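PDB 1P5S: Ras GTPase-activating-like protein rng2 from Schizosaccharomyces pombe, which binds actin filaments through its calponin-homology domain, the part described here, and is required to build the contractile F-actin ring at the division site. Local coordinates for residues A[58-63]-A[152-157]; A[77-82]-A[148-153]. All coordinates share one frame; numbering follows the deposited sequence.

Contact 1 (A[58-63]-A[152-157]); sequences DEAKKW and CIHALS. With HG (mercury (II) ion), chain C; HG (mercury (II) ion), chain B.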
# COMPACT_ATOMS: atom_id res chain seq x y z
N ASP A 58 -4.57 -5.73 4.23
CA ASP A 58 -5.90 -6.01 3.71
C ASP A 58 -6.77 -4.75 3.68
O ASP A 58 -7.54 -4.55 2.74
CB ASP A 58 -6.57 -7.12 4.54
CG ASP A 58 -7.78 -7.72 3.84
OD1 ASP A 58 -8.90 -7.22 4.07
OD2 ASP A 58 -7.63 -8.68 3.05
N GLU A 59 -6.65 -3.92 4.71
CA GLU A 59 -7.40 -2.66 4.79
C GLU A 59 -6.97 -1.69 3.70
O GLU A 59 -7.80 -1.02 3.08
CB GLU A 59 -7.19 -2.01 6.15
CG GLU A 59 -7.89 -2.73 7.28
CD GLU A 59 -7.26 -2.45 8.63
OE1 GLU A 59 -6.50 -1.46 8.76
OE2 GLU A 59 -7.53 -3.23 9.57
N ALA A 60 -5.67 -1.62 3.45
CA ALA A 60 -5.14 -0.73 2.42
C ALA A 60 -5.62 -1.21 1.05
O ALA A 60 -6.05 -0.41 0.22
CB ALA A 60 -3.62 -0.70 2.47
N LYS A 61 -5.54 -2.53 0.84
CA LYS A 61 -5.97 -3.13 -0.41
C LYS A 61 -7.44 -2.86 -0.68
O LYS A 61 -7.81 -2.41 -1.77
CB LYS A 61 -5.75 -4.65 -0.39
CG LYS A 61 -5.97 -5.30 -1.76
CD LYS A 61 -6.13 -6.82 -1.67
CE LYS A 61 -7.34 -7.20 -0.84
NZ LYS A 61 -7.51 -8.68 -0.79
N LYS A 62 -8.28 -3.13 0.30
CA LYS A 62 -9.72 -2.91 0.15
C LYS A 62 -10.06 -1.45 -0.13
O LYS A 62 -10.98 -1.17 -0.89
CB LYS A 62 -10.48 -3.40 1.38
CG LYS A 62 -10.76 -4.90 1.37
CD LYS A 62 -11.49 -5.31 2.64
CE LYS A 62 -11.97 -6.75 2.59
NZ LYS A 62 -10.87 -7.73 2.34
N TRP A 63 -9.32 -0.53 0.49
CA TRP A 63 -9.56 0.90 0.27
C TRP A 63 -9.26 1.28 -1.17
O TRP A 63 -10.04 1.97 -1.81
CB TRP A 63 -8.69 1.76 1.20
CG TRP A 63 -8.92 3.25 0.98
CD1 TRP A 63 -10.02 3.96 1.34
CD2 TRP A 63 -8.04 4.16 0.32
NE1 TRP A 63 -9.89 5.27 0.94
CE2 TRP A 63 -8.68 5.43 0.31
CE3 TRP A 63 -6.77 4.05 -0.27
CZ2 TRP A 63 -8.10 6.57 -0.26
CZ3 TRP A 63 -6.20 5.19 -0.84
CH2 TRP A 63 -6.86 6.43 -0.82
N CYS A 152 1.80 4.39 4.28
CA CYS A 152 1.63 5.59 3.46
C CYS A 152 0.21 5.61 2.89
O CYS A 152 -0.45 6.65 2.89
CB CYS A 152 2.67 5.60 2.33
SG CYS A 152 2.46 6.91 1.09
N ILE A 153 -0.25 4.46 2.41
CA ILE A 153 -1.58 4.37 1.84
C ILE A 153 -2.61 4.63 2.94
O ILE A 153 -3.62 5.30 2.70
CB ILE A 153 -1.83 2.98 1.17
CG1 ILE A 153 -0.93 2.84 -0.06
CG2 ILE A 153 -3.28 2.85 0.73
CD1 ILE A 153 -0.85 1.43 -0.61
N HIS A 154 -2.35 4.13 4.14
CA HIS A 154 -3.25 4.39 5.27
C HIS A 154 -3.29 5.89 5.53
O HIS A 154 -4.37 6.49 5.61
CB HIS A 154 -2.79 3.66 6.54
CG HIS A 154 -3.22 2.22 6.60
ND1 HIS A 154 -3.98 1.72 7.63
CD2 HIS A 154 -3.02 1.20 5.74
CE1 HIS A 154 -4.23 0.44 7.41
NE2 HIS A 154 -3.66 0.10 6.27
N ALA A 155 -2.12 6.50 5.65
CA ALA A 155 -2.01 7.94 5.90
C ALA A 155 -2.75 8.75 4.84
O ALA A 155 -3.53 9.64 5.16
CB ALA A 155 -0.55 8.36 5.96
N LEU A 156 -2.48 8.43 3.58
CA LEU A 156 -3.13 9.14 2.49
C LEU A 156 -4.65 9.01 2.61
O LEU A 156 -5.36 10.02 2.56
CB LEU A 156 -2.68 8.58 1.14
CG LEU A 156 -3.43 9.14 -0.08
CD1 LEU A 156 -3.23 10.65 -0.19
CD2 LEU A 156 -2.94 8.45 -1.35
N SER A 157 -5.13 7.79 2.79
CA SER A 157 -6.57 7.55 2.88
C SER A 157 -7.22 8.34 4.01
O SER A 157 -8.36 8.78 3.89
CB SER A 157 -6.86 6.05 3.03
OG SER A 157 -6.82 5.63 4.38
HG HG C . -11.41 4.30 -1.51
HG HG B . 1.56 8.81 2.14
O HOH W 1 0.18 10.46 2.80
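With chi1 at 179°, the indole of Trp-63 swings anti to its own backbone nitrogen and out from helix 46-67, so that it lies against Ser-157 of helix 146-162. On the facing helix His-154 sets CG anti to its carbonyl carbon, which carries the imidazole back to Glu-59 and Ala-60 although its CB starts out away from them. The indole contact is a CH-pi interaction: Ser-157 CB sits 3.4 Å from the centroid of the six-membered ring of Trp-63, only 16° off the ring normal. The hydroxyl is turned elsewhere, Ser-157 OG donating to His-154 O at 2.9 Å within its own helix. Ile-153 CG2 touches Trp-63 CE3 at 3.8 Å and also packs on the methyl of Ala-60.

Against the imidazole, Ala-60 CB approaches CD2 of His-154 at 3.8 Å, while Glu-59 OE1 comes to the ring edge, 3.3 Å from His-154 CE1, its carboxylate set obliquely to the ring. His-154 NE2 hydrogen-bonds to Arg-56 O and Glu-59 OE2 to Ser-172 OG. Opposite Ser-157, the other indole face carries a mercury ion offset toward the rim; it is bound by Trp-63 O at 2.7 Å together with Glu-66 and Cys-67. An alanine in place of Trp-63 removes the indole and would probably open a gap over Ser-157 CB and leave Ile-153 CG2 without its aromatic neighbour.

The segment axes come within 9.6 Å at a 52° crossing angle, and every touching residue is buried. This is helix-on-helix core packing between the first and a late long helix of the all-helical calponin-homology fold.

Contact 2 (A[77-82]-A[148-153]); sequences TFEQSL and KVIYCI. With HG (mercury (II) ion), chain B.
The hydrophobic core of the calponin-homology domain is joined here by the short helix 78-82, which sets Phe-78, Glu-79 and Leu-82 against the helix 146-162. The two segment axes are nearly perpendicular, 88° apart, and pass at 11.0 Å, so side chains rather than close backbones make the contact; the nearest CA atoms are those of Glu-79 and Ile-150.

Leu-82 is placed with CG anti to its carbonyl carbon (chi1 -64°), which directs CD1 at the long helix. There Leu-82 CD1 and Ile-153 CD1 meet tip to tip at 3.9 Å, and the same leucine methyl lies 4.2 Å from Val-149 CG1. It also serves its own helix, resting over one face of the Phe-78 ring, offset toward the rim. That double use ties the phenylalanine and the leucine into one apolar surface.

Ile-150 supplies the other half. Its CD1 approaches Phe-78 CD2 at 4.3 Å, and the side chain crosses that of Glu-79 at about a right angle, with Ile-150 CD1 4.1 Å from Glu-79 CG. Only the aliphatic part of the glutamate is used in this meeting. Its buried carboxylate is held by partners beyond both segments: OE1 hydrogen-bonds to Tyr-53 OH and OE2 forms a salt bridge with Arg-189, a pairing that would be expected to offset the cost of burying the charge. Tyr-53 in turn touches Ile-150, so helix 46-67 closes in beside the same side chain.

Within the short helix, Ser-81 OG donates to Phe-78 O at 2.7 Å, returning the hydroxyl to the backbone. The six touching residues are all buried, and their apolar packing, centred about 3 Å from the centre of the chain, is that of a near-orthogonal helix crossing, a short helix laid across the long helix 146-162 at the centre of the domain.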
# COMPACT_ATOMS: atom_id res chain seq x y z
N THR A 77 -0.03 -11.16 -1.43
CA THR A 77 0.83 -10.74 -2.53
C THR A 77 0.58 -9.30 -2.99
O THR A 77 1.13 -8.87 -4.01
CB THR A 77 0.67 -11.70 -3.74
OG1 THR A 77 -0.68 -11.63 -4.22
CG2 THR A 77 0.94 -13.14 -3.31
N PHE A 78 -0.26 -8.57 -2.26
CA PHE A 78 -0.60 -7.18 -2.60
C PHE A 78 0.60 -6.24 -2.61
O PHE A 78 0.76 -5.45 -3.54
CB PHE A 78 -1.65 -6.64 -1.62
CG PHE A 78 -2.14 -5.25 -1.96
CD1 PHE A 78 -2.61 -4.97 -3.24
CD2 PHE A 78 -2.12 -4.23 -1.01
CE1 PHE A 78 -3.07 -3.68 -3.56
CE2 PHE A 78 -2.57 -2.95 -1.34
CZ PHE A 78 -3.05 -2.68 -2.62
N GLU A 79 1.43 -6.31 -1.57
CA GLU A 79 2.62 -5.45 -1.49
C GLU A 79 3.50 -5.61 -2.72
O GLU A 79 3.88 -4.62 -3.34
CB GLU A 79 3.42 -5.80 -0.23
CG GLU A 79 2.65 -5.57 1.07
CD GLU A 79 3.35 -6.19 2.27
OE1 GLU A 79 4.31 -5.57 2.79
OE2 GLU A 79 2.93 -7.29 2.70
N GLN A 80 3.81 -6.85 -3.07
CA GLN A 80 4.64 -7.13 -4.23
C GLN A 80 3.98 -6.66 -5.52
O GLN A 80 4.66 -6.23 -6.45
CB GLN A 80 4.93 -8.64 -4.33
CG GLN A 80 5.88 -9.17 -3.25
CD GLN A 80 7.28 -8.58 -3.35
OE1 GLN A 80 7.90 -8.59 -4.42
NE2 GLN A 80 7.80 -8.08 -2.24
N SER A 81 2.65 -6.72 -5.57
CA SER A 81 1.94 -6.28 -6.77
C SER A 81 1.97 -4.75 -6.94
O SER A 81 1.57 -4.23 -7.98
CB SER A 81 0.49 -6.78 -6.76
OG SER A 81 -0.35 -5.93 -5.99
N LEU A 82 2.43 -4.03 -5.92
CA LEU A 82 2.49 -2.57 -6.01
C LEU A 82 3.83 -2.08 -6.55
O LEU A 82 3.95 -0.95 -7.02
CB LEU A 82 2.25 -1.92 -4.64
CG LEU A 82 0.88 -2.13 -3.99
CD1 LEU A 82 0.85 -1.47 -2.61
CD2 LEU A 82 -0.22 -1.54 -4.90
N LYS A 148 6.01 0.36 4.97
CA LYS A 148 5.97 1.82 4.95
C LYS A 148 5.02 2.29 3.85
O LYS A 148 4.27 3.25 4.01
CB LYS A 148 7.38 2.38 4.69
CG LYS A 148 7.53 3.88 4.92
CD LYS A 148 7.36 4.23 6.39
CE LYS A 148 7.46 5.74 6.64
NZ LYS A 148 6.26 6.50 6.19
N VAL A 149 5.06 1.59 2.71
CA VAL A 149 4.17 1.87 1.59
C VAL A 149 2.72 1.71 2.05
O VAL A 149 1.88 2.55 1.76
CB VAL A 149 4.42 0.91 0.41
CG1 VAL A 149 3.50 1.26 -0.76
CG2 VAL A 149 5.88 1.00 -0.03
N ILE A 150 2.46 0.63 2.78
CA ILE A 150 1.11 0.36 3.29
C ILE A 150 0.70 1.44 4.27
O ILE A 150 -0.45 1.91 4.26
CB ILE A 150 1.05 -1.02 3.99
CG1 ILE A 150 1.39 -2.14 2.99
CG2 ILE A 150 -0.33 -1.24 4.62
CD1 ILE A 150 0.44 -2.21 1.81
N TYR A 151 1.63 1.83 5.13
CA TYR A 151 1.39 2.88 6.12
C TYR A 151 1.09 4.18 5.38
O TYR A 151 0.23 4.95 5.79
CB TYR A 151 2.64 3.06 6.99
CG TYR A 151 2.57 4.25 7.93
CD1 TYR A 151 1.74 4.23 9.05
CD2 TYR A 151 3.33 5.39 7.70
CE1 TYR A 151 1.67 5.32 9.92
CE2 TYR A 151 3.27 6.49 8.56
CZ TYR A 151 2.44 6.44 9.67
OH TYR A 151 2.38 7.51 10.53
N CYS A 152 1.80 4.39 4.28
CA CYS A 152 1.63 5.59 3.46
C CYS A 152 0.21 5.61 2.89
O CYS A 152 -0.45 6.65 2.89
CB CYS A 152 2.67 5.60 2.33
SG CYS A 152 2.46 6.91 1.09
N ILE A 153 -0.25 4.46 2.41
CA ILE A 153 -1.58 4.37 1.84
C ILE A 153 -2.61 4.63 2.94
O ILE A 153 -3.62 5.30 2.70
CB ILE A 153 -1.83 2.98 1.17
CG1 ILE A 153 -0.93 2.84 -0.06
CG2 ILE A 153 -3.28 2.85 0.73
CD1 ILE A 153 -0.85 1.43 -0.61
HG HG B . 1.56 8.81 2.14
O HOH W 1 0.18 10.46 2.80

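Followed from the N terminus, helix 46-67 supplies the first half of contact 1, helix 78-82 the first half of contact 2, and both then close on helix 146-162. Contact 2 closes a loop with 65 residues between its segments, and contact 1 one with 88. The loop of contact 2 nests inside that of contact 1, their closing segments overlapping at Cys-152 and Ile-153. The centres lie about 8 Å apart, and the two contacts touch directly: Lys-61 CA is 3.5 Å from Phe-78 CE2, and Ala-60 CB is 4.0 Å from Ile-150 CG2. The touching faces of the three helices thus join in one buried packing region.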